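Local coordinates for protein UDP-glucose 4-epimerase (Brucella ovis, PDB 4WOK) that probably interconverts UDP-glucose and UDP-galactose by inverting the sugar at C4, using a tightly bound NAD as hydride carrier, at residues L215-D220 / V284-R289; T224-C229 / G266-E271; G170-A175 / G254-V259; N12-V17 / Q34-V39. The protein carries 2 engineered substitutions. All blocks are in the same frame, centred on the assembly; numbering follows the deposited sequence. Where two conformers were deposited one is given.

Interaction 1: L215-D220 / V284-R289; sequences LEVYGD and VPVAMR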
loop_
_atom_site.group_PDB
_atom_site.type_symbol
_atom_site.label_atom_id
_atom_site.label_comp_id
_atom_site.label_asym_id
_atom_site.label_seq_id
_atom_site.Cartn_x
_atom_site.Cartn_y
_atom_site.Cartn_z
ATOM N N LEU A 215 -4.682 16.865 16.157
ATOM C CA LEU A 215 -3.684 16.229 15.315
ATOM C C LEU A 215 -2.330 16.772 15.737
ATOM O O LEU A 215 -2.015 17.941 15.500
ATOM C CB LEU A 215 -3.932 16.485 13.832
ATOM C CG LEU A 215 -2.852 15.887 12.924
ATOM C CD1 LEU A 215 -3.024 14.362 12.758
ATOM C CD2 LEU A 215 -2.792 16.572 11.568
ATOM N N GLU A 216 -1.548 15.934 16.407
ATOM C CA GLU A 216 -0.201 16.320 16.776
ATOM C C GLU A 216 0.687 16.269 15.540
ATOM O O GLU A 216 0.744 15.257 14.850
ATOM C CB GLU A 216 0.343 15.418 17.890
ATOM C CG GLU A 216 -0.119 15.827 19.285
ATOM C CD GLU A 216 0.470 14.960 20.387
ATOM O OE1 GLU A 216 0.769 13.774 20.118
ATOM O OE2 GLU A 216 0.633 15.468 21.519
ATOM N N VAL A 217 1.357 17.380 15.257
ATOM C CA VAL A 217 2.245 17.486 14.108
ATOM C C VAL A 217 3.639 17.813 14.609
ATOM O O VAL A 217 3.833 18.797 15.315
ATOM C CB VAL A 217 1.778 18.573 13.115
ATOM C CG1 VAL A 217 2.859 18.854 12.079
ATOM C CG2 VAL A 217 0.471 18.160 12.452
ATOM N N TYR A 218 4.612 16.984 14.246
ATOM C CA TYR A 218 5.953 17.122 14.807
ATOM C C TYR A 218 6.892 17.933 13.914
ATOM O O TYR A 218 7.583 17.388 13.052
ATOM C CB TYR A 218 6.530 15.730 15.102
ATOM C CG TYR A 218 5.863 15.096 16.306
ATOM C CD1 TYR A 218 6.296 15.396 17.592
ATOM C CD2 TYR A 218 4.777 14.238 16.161
ATOM C CE1 TYR A 218 5.688 14.847 18.706
ATOM C CE2 TYR A 218 4.155 13.679 17.277
ATOM C CZ TYR A 218 4.622 13.994 18.547
ATOM O OH TYR A 218 4.031 13.458 19.672
ATOM N N GLY A 219 6.892 19.246 14.120
ATOM C CA GLY A 219 7.837 20.126 13.459
ATOM C C GLY A 219 7.247 21.074 12.430
ATOM O O GLY A 219 6.531 20.661 11.512
ATOM N N ASP A 220 7.555 22.356 12.590
ATOM C CA ASP A 220 7.174 23.368 11.613
ATOM C C ASP A 220 8.406 24.126 11.129
ATOM O O ASP A 220 8.288 25.145 10.443
ATOM C CB ASP A 220 6.139 24.345 12.199
ATOM C CG ASP A 220 6.608 25.021 13.485
ATOM O OD1 ASP A 220 7.752 24.781 13.926
ATOM O OD2 ASP A 220 5.822 25.811 14.055
ATOM N N VAL A 284 -8.540 21.546 10.675
ATOM C CA VAL A 284 -7.879 20.491 11.440
ATOM C C VAL A 284 -7.270 21.084 12.708
ATOM O O VAL A 284 -6.478 22.013 12.624
ATOM C CB VAL A 284 -6.776 19.809 10.619
ATOM C CG1 VAL A 284 -6.131 18.681 11.424
ATOM C CG2 VAL A 284 -7.337 19.289 9.305
ATOM N N PRO A 285 -7.646 20.562 13.887
ATOM C CA PRO A 285 -7.125 21.148 15.132
ATOM C C PRO A 285 -5.681 20.725 15.427
ATOM O O PRO A 285 -5.437 19.885 16.289
ATOM C CB PRO A 285 -8.088 20.620 16.195
ATOM C CG PRO A 285 -8.567 19.300 15.629
ATOM C CD PRO A 285 -8.695 19.561 14.143
ATOM N N VAL A 286 -4.737 21.334 14.714
ATOM C CA VAL A 286 -3.329 20.985 14.808
ATOM C C VAL A 286 -2.703 21.385 16.138
ATOM O O VAL A 286 -2.909 22.488 16.632
ATOM C CB VAL A 286 -2.522 21.638 13.674
ATOM C CG1 VAL A 286 -1.031 21.387 13.855
ATOM C CG2 VAL A 286 -2.984 21.097 12.336
ATOM N N ALA A 287 -1.953 20.458 16.718
ATOM C CA ALA A 287 -1.102 20.764 17.853
ATOM C C ALA A 287 0.335 20.612 17.397
ATOM O O ALA A 287 0.826 19.497 17.231
ATOM C CB ALA A 287 -1.404 19.846 19.021
ATOM N N MET A 288 0.994 21.736 17.165
ATOM C CA MET A 288 2.356 21.730 16.665
ATOM C C MET A 288 3.341 21.420 17.787
ATOM O O MET A 288 3.389 22.125 18.796
ATOM C CB MET A 288 2.683 23.077 16.016
ATOM C CG MET A 288 3.905 23.047 15.122
ATOM S SD MET A 288 3.724 21.902 13.740
ATOM C CE MET A 288 2.580 22.800 12.688
ATOM N N ARG A 289 4.105 20.349 17.605
ATOM C CA ARG A 289 5.115 19.898 18.559
ATOM C C ARG A 289 6.514 20.050 17.972
ATOM O O ARG A 289 6.669 20.228 16.760
ATOM C CB ARG A 289 4.881 18.436 18.943
ATOM C CG ARG A 289 3.494 18.136 19.464
ATOM C CD ARG A 289 3.414 18.327 20.966
ATOM N NE ARG A 289 3.328 17.051 21.671
ATOM C CZ ARG A 289 4.353 16.450 22.266
ATOM N NH1 ARG A 289 4.171 15.287 22.881
ATOM N NH2 ARG A 289 5.557 17.010 22.252
#

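Interaction 2: T224-C229 / G266-E271; sequences TPDGTC and GTSIRE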
loop_
_atom_site.group_PDB
_atom_site.type_symbol
_atom_site.label_atom_id
_atom_site.label_comp_id
_atom_site.label_asym_id
_atom_site.label_seq_id
_atom_site.Cartn_x
_atom_site.Cartn_y
_atom_site.Cartn_z
ATOM N N THR A 224 11.782 23.029 4.409
ATOM C CA THR A 224 10.767 22.890 3.367
ATOM C C THR A 224 10.074 24.232 3.158
ATOM O O THR A 224 10.052 25.047 4.073
ATOM C CB THR A 224 9.706 21.848 3.744
ATOM O OG1 THR A 224 8.953 22.335 4.866
ATOM C CG2 THR A 224 10.358 20.506 4.087
ATOM N N PRO A 225 9.493 24.457 1.966
ATOM C CA PRO A 225 8.815 25.725 1.672
ATOM C C PRO A 225 7.908 26.259 2.790
ATOM O O PRO A 225 7.970 27.459 3.054
ATOM C CB PRO A 225 7.997 25.384 0.426
ATOM C CG PRO A 225 8.860 24.403 -0.295
ATOM C CD PRO A 225 9.544 23.584 0.776
ATOM N N ASP A 226 7.106 25.422 3.445
ATOM C CA ASP A 226 6.240 25.944 4.509
ATOM C C ASP A 226 6.692 25.521 5.899
ATOM O O ASP A 226 6.034 25.827 6.896
ATOM C CB ASP A 226 4.779 25.533 4.291
ATOM C CG ASP A 226 4.586 24.023 4.199
ATOM O OD1 ASP A 226 5.321 23.262 4.865
ATOM O OD2 ASP A 226 3.676 23.607 3.456
ATOM N N GLY A 227 7.814 24.817 5.964
ATOM C CA GLY A 227 8.392 24.448 7.243
ATOM C C GLY A 227 7.926 23.107 7.776
ATOM O O GLY A 227 8.540 22.566 8.690
ATOM N N THR A 228 6.837 22.574 7.225
ATOM C CA THR A 228 6.346 21.267 7.663
ATOM C C THR A 228 6.878 20.187 6.721
ATOM O O THR A 228 7.243 20.473 5.579
ATOM C CB THR A 228 4.793 21.198 7.733
ATOM O OG1 THR A 228 4.227 21.176 6.414
ATOM C CG2 THR A 228 4.232 22.376 8.520
ATOM N N CYS A 229 6.929 18.945 7.190
ATOM C CA CYS A 229 7.637 17.931 6.417
ATOM C C CYS A 229 6.827 17.449 5.221
ATOM O O CYS A 229 5.592 17.487 5.208
ATOM C CB CYS A 229 8.037 16.745 7.294
ATOM S SG CYS A 229 6.835 15.440 7.371
ATOM N N GLY A 266 6.080 15.475 -3.872
ATOM C CA GLY A 266 5.701 15.353 -2.477
ATOM C C GLY A 266 4.633 16.331 -2.028
ATOM O O GLY A 266 4.253 17.254 -2.758
ATOM N N THR A 267 4.156 16.131 -0.806
ATOM C CA THR A 267 3.112 16.971 -0.233
ATOM C C THR A 267 3.391 17.244 1.236
ATOM O O THR A 267 3.680 16.322 1.986
ATOM C CB THR A 267 1.741 16.306 -0.364
ATOM O OG1 THR A 267 1.582 15.814 -1.702
ATOM C CG2 THR A 267 0.638 17.298 -0.044
ATOM N N SER A 268 3.296 18.502 1.656
ATOM C CA SER A 268 3.565 18.834 3.048
ATOM C C SER A 268 2.321 18.661 3.917
ATOM O O SER A 268 1.197 18.635 3.414
ATOM C CB SER A 268 4.088 20.267 3.172
ATOM O OG SER A 268 3.014 21.184 3.173
ATOM N N ILE A 269 2.535 18.540 5.223
ATOM C CA ILE A 269 1.441 18.452 6.192
ATOM C C ILE A 269 0.520 19.666 6.090
ATOM O O ILE A 269 -0.711 19.540 6.118
ATOM C CB ILE A 269 1.974 18.359 7.647
ATOM C CG1 ILE A 269 2.927 17.171 7.815
ATOM C CG2 ILE A 269 0.823 18.307 8.636
ATOM C CD1 ILE A 269 2.247 15.828 7.851
ATOM N N ARG A 270 1.131 20.844 5.980
ATOM C CA ARG A 270 0.379 22.087 5.888
ATOM C C ARG A 270 -0.560 22.057 4.687
ATOM O O ARG A 270 -1.738 22.393 4.816
ATOM C CB ARG A 270 1.324 23.292 5.806
ATOM C CG ARG A 270 0.616 24.641 5.721
ATOM C CD ARG A 270 -0.145 24.963 7.007
ATOM N NE ARG A 270 0.752 25.159 8.146
ATOM C CZ ARG A 270 0.414 24.933 9.413
ATOM N NH1 ARG A 270 -0.806 24.500 9.715
ATOM N NH2 ARG A 270 1.302 25.135 10.380
ATOM N N GLU A 271 -0.049 21.624 3.532
ATOM C CA GLU A 271 -0.867 21.545 2.323
ATOM C C GLU A 271 -2.098 20.685 2.562
ATOM O O GLU A 271 -3.209 21.031 2.162
ATOM C CB GLU A 271 -0.076 20.965 1.153
ATOM C CG GLU A 271 1.114 21.779 0.672
ATOM C CD GLU A 271 1.847 21.070 -0.460
ATOM O OE1 GLU A 271 1.267 20.953 -1.560
ATOM O OE2 GLU A 271 2.987 20.603 -0.249
HETATM O O HOH W 1 3.291 15.227 4.424
#

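Interaction 3: G170-A175 / G254-V259; sequences GLRYVA and GGNLAV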
loop_
_atom_site.group_PDB
_atom_site.type_symbol
_atom_site.label_atom_id
_atom_site.label_comp_id
_atom_site.label_asym_id
_atom_site.label_seq_id
_atom_site.Cartn_x
_atom_site.Cartn_y
_atom_site.Cartn_z
ATOM N N GLY A 170 11.752 -20.579 -10.484
ATOM C CA GLY A 170 11.189 -19.921 -11.651
ATOM C C GLY A 170 9.941 -19.094 -11.368
ATOM O O GLY A 170 9.149 -18.826 -12.276
ATOM N N LEU A 171 9.739 -18.690 -10.116
ATOM C CA LEU A 171 8.619 -17.804 -9.833
ATOM C C LEU A 171 8.851 -16.467 -10.553
ATOM O O LEU A 171 9.979 -15.989 -10.693
ATOM C CB LEU A 171 8.413 -17.615 -8.318
ATOM C CG LEU A 171 7.960 -18.854 -7.518
ATOM C CD1 LEU A 171 7.642 -18.524 -6.037
ATOM C CD2 LEU A 171 6.768 -19.578 -8.147
ATOM N N ARG A 172 7.761 -15.904 -11.074
ATOM C CA ARG A 172 7.814 -14.616 -11.759
ATOM C C ARG A 172 7.105 -13.571 -10.914
ATOM O O ARG A 172 6.045 -13.851 -10.342
ATOM C CB ARG A 172 7.173 -14.701 -13.143
ATOM C CG ARG A 172 7.852 -15.719 -14.064
ATOM C CD ARG A 172 7.306 -15.676 -15.486
ATOM N NE ARG A 172 5.891 -16.034 -15.557
ATOM C CZ ARG A 172 5.437 -17.278 -15.695
ATOM N NH1 ARG A 172 6.286 -18.296 -15.776
ATOM N NH2 ARG A 172 4.130 -17.506 -15.758
ATOM N N TYR A 173 7.663 -12.370 -10.834
ATOM C CA TYR A 173 7.094 -11.404 -9.903
ATOM C C TYR A 173 7.302 -9.965 -10.283
ATOM O O TYR A 173 8.173 -9.633 -11.076
ATOM C CB TYR A 173 7.675 -11.614 -8.498
ATOM C CG TYR A 173 9.133 -11.237 -8.393
ATOM C CD1 TYR A 173 10.126 -12.151 -8.715
ATOM C CD2 TYR A 173 9.519 -9.969 -7.967
ATOM C CE1 TYR A 173 11.464 -11.820 -8.616
ATOM C CE2 TYR A 173 10.850 -9.622 -7.873
ATOM C CZ TYR A 173 11.821 -10.556 -8.197
ATOM O OH TYR A 173 13.154 -10.223 -8.102
ATOM N N VAL A 174 6.494 -9.116 -9.660
ATOM C CA VAL A 174 6.647 -7.676 -9.714
ATOM C C VAL A 174 6.501 -7.200 -8.289
ATOM O O VAL A 174 5.497 -7.506 -7.640
ATOM C CB VAL A 174 5.593 -6.991 -10.596
ATOM C CG1 VAL A 174 5.711 -5.462 -10.508
ATOM C CG2 VAL A 174 5.709 -7.459 -12.045
ATOM N N ALA A 175 7.501 -6.483 -7.797
ATOM C CA ALA A 175 7.419 -5.876 -6.478
ATOM C C ALA A 175 7.088 -4.410 -6.681
ATOM O O ALA A 175 7.719 -3.739 -7.494
ATOM C CB ALA A 175 8.725 -6.052 -5.703
ATOM N N GLY A 254 6.298 -10.763 -19.436
ATOM C CA GLY A 254 7.253 -9.756 -19.006
ATOM C C GLY A 254 8.248 -10.267 -17.973
ATOM O O GLY A 254 7.992 -11.262 -17.292
ATOM N N GLY A 255 9.385 -9.584 -17.849
ATOM C CA GLY A 255 10.405 -9.978 -16.893
ATOM C C GLY A 255 10.111 -9.479 -15.486
ATOM O O GLY A 255 9.251 -8.613 -15.281
ATOM N N ASN A 256 10.837 -10.016 -14.513
ATOM C CA ASN A 256 10.637 -9.617 -13.127
ATOM C C ASN A 256 10.954 -8.137 -12.945
ATOM O O ASN A 256 11.844 -7.595 -13.604
ATOM C CB ASN A 256 11.497 -10.468 -12.196
ATOM C CG ASN A 256 11.202 -11.950 -12.318
ATOM O OD1 ASN A 256 10.066 -12.358 -12.575
ATOM N ND2 ASN A 256 12.227 -12.769 -12.123
ATOM N N LEU A 257 10.211 -7.474 -12.065
ATOM C CA LEU A 257 10.349 -6.030 -11.891
ATOM C C LEU A 257 10.286 -5.647 -10.425
ATOM O O LEU A 257 9.632 -6.319 -9.627
ATOM C CB LEU A 257 9.245 -5.276 -12.632
ATOM C CG LEU A 257 9.169 -5.217 -14.149
ATOM C CD1 LEU A 257 7.911 -4.451 -14.547
ATOM C CD2 LEU A 257 10.419 -4.557 -14.724
ATOM N N ALA A 258 10.968 -4.561 -10.084
ATOM C CA ALA A 258 10.728 -3.857 -8.831
ATOM C C ALA A 258 10.693 -2.370 -9.155
ATOM O O ALA A 258 11.715 -1.790 -9.534
ATOM C CB ALA A 258 11.801 -4.179 -7.800
ATOM N N VAL A 259 9.512 -1.762 -9.049
ATOM C CA VAL A 259 9.355 -0.354 -9.400
ATOM C C VAL A 259 8.617 0.459 -8.331
ATOM O O VAL A 259 7.795 -0.071 -7.588
ATOM C CB VAL A 259 8.612 -0.189 -10.750
ATOM C CG1 VAL A 259 9.361 -0.911 -11.874
ATOM C CG2 VAL A 259 7.190 -0.696 -10.652
HETATM O O HOH W 2 11.562 -15.648 -12.815
#

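Interaction 4: N12-V17 / Q34-V39; sequences NNVLVV and QGYAPV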
loop_
_atom_site.group_PDB
_atom_site.type_symbol
_atom_site.label_atom_id
_atom_site.label_comp_id
_atom_site.label_asym_id
_atom_site.label_seq_id
_atom_site.Cartn_x
_atom_site.Cartn_y
_atom_site.Cartn_z
ATOM N N ASN A 12 -9.504 -16.890 -15.465
ATOM C CA ASN A 12 -9.428 -15.484 -15.124
ATOM C C ASN A 12 -9.539 -15.232 -13.619
ATOM O O ASN A 12 -9.739 -14.096 -13.213
ATOM C CB ASN A 12 -10.500 -14.683 -15.887
ATOM C CG ASN A 12 -11.902 -14.926 -15.361
ATOM O OD1 ASN A 12 -12.209 -16.007 -14.851
ATOM N ND2 ASN A 12 -12.765 -13.912 -15.477
ATOM N N ASN A 13 -9.386 -16.277 -12.798
ATOM C CA ASN A 13 -9.309 -16.056 -11.337
ATOM C C ASN A 13 -7.997 -15.376 -10.961
ATOM O O ASN A 13 -6.925 -15.786 -11.417
ATOM C CB ASN A 13 -9.440 -17.372 -10.564
ATOM C CG ASN A 13 -10.815 -17.993 -10.686
ATOM O OD1 ASN A 13 -11.830 -17.291 -10.742
ATOM N ND2 ASN A 13 -10.858 -19.324 -10.721
ATOM N N VAL A 14 -8.082 -14.344 -10.129
ATOM C CA VAL A 14 -6.900 -13.699 -9.591
ATOM C C VAL A 14 -7.026 -13.744 -8.080
ATOM O O VAL A 14 -8.025 -13.305 -7.522
ATOM C CB VAL A 14 -6.752 -12.251 -10.104
ATOM C CG1 VAL A 14 -5.625 -11.519 -9.375
ATOM C CG2 VAL A 14 -6.476 -12.274 -11.616
ATOM N N LEU A 15 -6.045 -14.351 -7.421
ATOM C CA LEU A 15 -6.102 -14.499 -5.978
ATOM C C LEU A 15 -5.575 -13.221 -5.315
ATOM O O LEU A 15 -4.418 -12.842 -5.491
ATOM C CB LEU A 15 -5.295 -15.714 -5.518
ATOM C CG LEU A 15 -5.396 -16.020 -4.022
ATOM C CD1 LEU A 15 -6.801 -16.543 -3.715
ATOM C CD2 LEU A 15 -4.326 -17.043 -3.641
ATOM N N VAL A 16 -6.440 -12.554 -4.572
ATOM C CA VAL A 16 -6.065 -11.312 -3.911
ATOM C C VAL A 16 -5.922 -11.587 -2.428
ATOM O O VAL A 16 -6.895 -11.614 -1.670
ATOM C CB VAL A 16 -7.090 -10.201 -4.163
ATOM C CG1 VAL A 16 -6.573 -8.881 -3.612
ATOM C CG2 VAL A 16 -7.376 -10.074 -5.678
ATOM N N VAL A 17 -4.683 -11.823 -2.031
ATOM C CA VAL A 17 -4.355 -12.148 -0.668
ATOM C C VAL A 17 -4.288 -10.845 0.141
ATOM O O VAL A 17 -3.562 -9.935 -0.225
ATOM C CB VAL A 17 -3.027 -12.918 -0.629
ATOM C CG1 VAL A 17 -2.708 -13.311 0.771
ATOM C CG2 VAL A 17 -3.134 -14.181 -1.502
ATOM N N GLN A 34 -12.206 -5.103 -14.923
ATOM C CA GLN A 34 -11.466 -5.437 -16.134
ATOM C C GLN A 34 -11.720 -6.881 -16.568
ATOM O O GLN A 34 -11.048 -7.402 -17.453
ATOM C CB GLN A 34 -9.973 -5.165 -15.940
ATOM C CG GLN A 34 -9.674 -3.667 -15.808
ATOM C CD GLN A 34 -8.198 -3.349 -15.646
ATOM O OE1 GLN A 34 -7.335 -4.151 -15.993
ATOM N NE2 GLN A 34 -7.903 -2.160 -15.120
ATOM N N GLY A 35 -12.722 -7.507 -15.964
ATOM C CA GLY A 35 -13.146 -8.821 -16.407
ATOM C C GLY A 35 -12.488 -9.996 -15.709
ATOM O O GLY A 35 -12.714 -11.144 -16.084
ATOM N N TYR A 36 -11.658 -9.721 -14.713
ATOM C CA TYR A 36 -11.116 -10.794 -13.891
ATOM C C TYR A 36 -12.109 -11.165 -12.805
ATOM O O TYR A 36 -13.029 -10.405 -12.493
ATOM C CB TYR A 36 -9.780 -10.392 -13.257
ATOM C CG TYR A 36 -8.647 -10.259 -14.243
ATOM C CD1 TYR A 36 -7.986 -11.386 -14.728
ATOM C CD2 TYR A 36 -8.241 -9.014 -14.699
ATOM C CE1 TYR A 36 -6.946 -11.270 -15.625
ATOM C CE2 TYR A 36 -7.205 -8.888 -15.600
ATOM C CZ TYR A 36 -6.559 -10.020 -16.059
ATOM O OH TYR A 36 -5.522 -9.903 -16.958
ATOM N N ALA A 37 -11.923 -12.350 -12.241
ATOM C CA ALA A 37 -12.690 -12.769 -11.082
ATOM C C ALA A 37 -11.773 -12.763 -9.872
ATOM O O ALA A 37 -11.060 -13.734 -9.616
ATOM C CB ALA A 37 -13.299 -14.151 -11.297
ATOM N N PRO A 38 -11.781 -11.656 -9.125
ATOM C CA PRO A 38 -10.959 -11.676 -7.917
ATOM C C PRO A 38 -11.474 -12.693 -6.910
ATOM O O PRO A 38 -12.676 -12.826 -6.681
ATOM C CB PRO A 38 -11.084 -10.246 -7.379
ATOM C CG PRO A 38 -12.429 -9.771 -7.861
ATOM C CD PRO A 38 -12.592 -10.426 -9.247
ATOM N N VAL A 39 -10.540 -13.421 -6.317
ATOM C CA VAL A 39 -10.826 -14.342 -5.238
ATOM C C VAL A 39 -10.056 -13.855 -4.041
ATOM O O VAL A 39 -8.827 -13.810 -4.082
ATOM C CB VAL A 39 -10.409 -15.783 -5.573
ATOM C CG1 VAL A 39 -10.729 -16.704 -4.416
ATOM C CG2 VAL A 39 -11.122 -16.253 -6.853
#

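Interaction 1: L215-D220 / V284-R289
V217 O is gripped from several directions: R289 N donates to it at 2.8 Å in an almost straight bond, G219 N adds a weak bond from its own segment, and the CA-H of M288 approaches. The ladder goes on with A287 N to L215 O at 2.8 Å and V217 N to A287 O at 2.9 Å, while L215 N reaches P285 O. Strands 215-218 and 286-289 thus run parallel, their directions 29° apart. P285, at the centre of an inverse gamma turn, suits its place because its ring restrains phi near the value needed. On one face of the pair, V217 CG2 meets V286 CG1 at 3.8 Å. The pliant thioether of M288 bends at chi2 (61°) and chi3 (74°), which brings SD 3.6 Å from V217 CG1 and lays its methyl against D220 CB. On the other face the side chains of Y218 and R289 run alongside each other in the same direction, R289 CB 3.6 Å from Y218 CD1. In a salt bridge of 3.1 Å, E216 OE2 lies at the guanidinium edge, in its plane, and R289 NE meets it from above the carboxylate plane; two conformers of R289 make this less certain. G219 has backbone angles at which a CB would strike the preceding carbonyl oxygen. At the end of its strand Y218 also makes a cation-pi contact with R292. The two-stranded sheet rests on two helices: L215, V284 and P285 pack on helix 200-209, whereas V217, V284 and M288 lie against helix 269-280.

Interaction 2: T224-C229 / G266-E271
T228 and C229 follow a type I turn, T224 to G227, and lie against the start of helix 269-280, where I269 N donates to C229 O at 3.2 Å, nearly in line with the carbonyl bond. D226 carries much of the side-chain contact. Its chi1 of 57° sets the carboxylate between its own backbone N and carbonyl carbon, with one oxygen for each segment. OD1 closes an Asx turn, accepting from T228 N at 2.9 Å and from T228 OG1 at 2.8 Å. OD2 turns its syn lone pair to S268 OG in a short bond of 2.5 Å. S268 OG, at the N-cap, in turn accepts from E271 N at 3.1 Å, and S268 N donates to E271 OE2 at 2.9 Å, which completes a capping box. T228 OG1 adds to this, accepting from R270 N at 3.1 Å. Serine and threonine suit these places because a hydroxyl can give a hydrogen and take one: S268 OG links D226 to E271 N, and T228 OG1 links it to R270 N. G227, with a phi of 91°, takes a conformation in which a CB would strike the carbonyl oxygen before it. A carboxylate beside a helix N terminus and held by three donors should be stabilised as the anion, so D226 probably stays charged, even though E271 carries a second carboxylate nearby.

Interaction 3: G170-A175 / G254-V259
The amide of N256 lies over one face of the Y173 ring, the two planes stacked only 21° apart while the side chains cross at about a right angle. N256 CB sits above the ring, offset toward its rim, in a CH-pi contact 4.0 Å from the ring centroid. Y173 reaches this position with chi1 at 69°, which places CG between its backbone N and carbonyl carbon and swings the ring over the other segment. The same asparagine makes polar use of both ends of its amide. N256 OD1 accepts from Y173 N at 3.0 Å, the donor standing above the carbonyl plane, and N256 ND2 donates to a water that gives its hydrogen to L171 O. Asparagine suits the spot because it offers an acceptor to the first strand just ahead of the point where regular pairing begins. From there the backbones take over: L257 N to Y173 O at 3.1 Å, A175 N to L257 O at 2.8 Å and V259 N to A175 O at 3.1 Å join strands that run 5° from parallel. V174 and L257 point the same way side by side, V174 CG1 4.1 Å from L257 CB, and turn a branched apolar face to helix 236-251. On the opposite face small residues meet, A175 CB and A258 CB at 4.2 Å, while helix 150-169 packs on Y173 and N256. Such a parallel pair, with helices on both faces, is typical of the Rossmann fold; here strand 257-260 is one of the two outermost of seven in the NAD-binding domain.

Interaction 4: N12-V17 / Q34-V39
With chi1 at 73°, N12 places its amide between its own backbone N and carbonyl carbon, turned to G35; Y36, with chi1 at -69°, carries its ring beside V14. N12 ND2 then donates to G35 O at 2.8 Å, the bond lying in the planes of both the amide and the carbonyl. The Y36 ring offers its edge to the other segment's backbone, CD1 3.6 Å from N12 O, and the same carbon meets V14 CG2 at 3.6 Å. From here on strands 13-17 and 37-42 form a parallel ladder: A37 N donates to N12 O, V14 N to A37 O, V39 N to V14 O at 2.8 Å and V16 N to V39 O at 2.7 Å. P38 costs this ladder nothing, since A37 and V39 supply the bonds on its two sides, and its ring lies alongside V16, P38 CB 4.1 Å from V16 CG2. On the other face L15 CD1 touches V39 CG1 at 4.0 Å, branched apolar groups being apt for a buried sheet. Two polar ends find partners outside the pair: N13 ND2 bonds to Y75 O, and the Y36 hydroxyl bonds to E248 and K251. G35, with positive phi, ends helix 22-33 in a Schellman motif and so turns the chain into its second strand. Strand 13-17, helix 22-33 and strand 37-42 make a beta-alpha-beta unit: helix 22-33 covers V14, V16, Y36 and P38, helix 65-75 covers L15 and V39, and strand 79-82 flanks strand 13-17 on its far side.

In the fold
From the N terminus, interaction 4 closes first, a short loop in which helix 22-33 joins the second and third strands from one edge of the parallel sheet that binds NAD. Interaction 3 closes a far longer loop, pairing strand 172-177 with the strand at the sheet's other edge, 257-260; its centre is about 19 Å from that of interaction 4. Before that loop closes, the chain has left the sheet and opened interactions 1 and 2, so both cross interaction 3. Interaction 2 is nested inside the loop of interaction 1, and the two touch, V217 against I269 and M288 against R270. They tie together the smaller part of the fold, across the chain's centre from interaction 4.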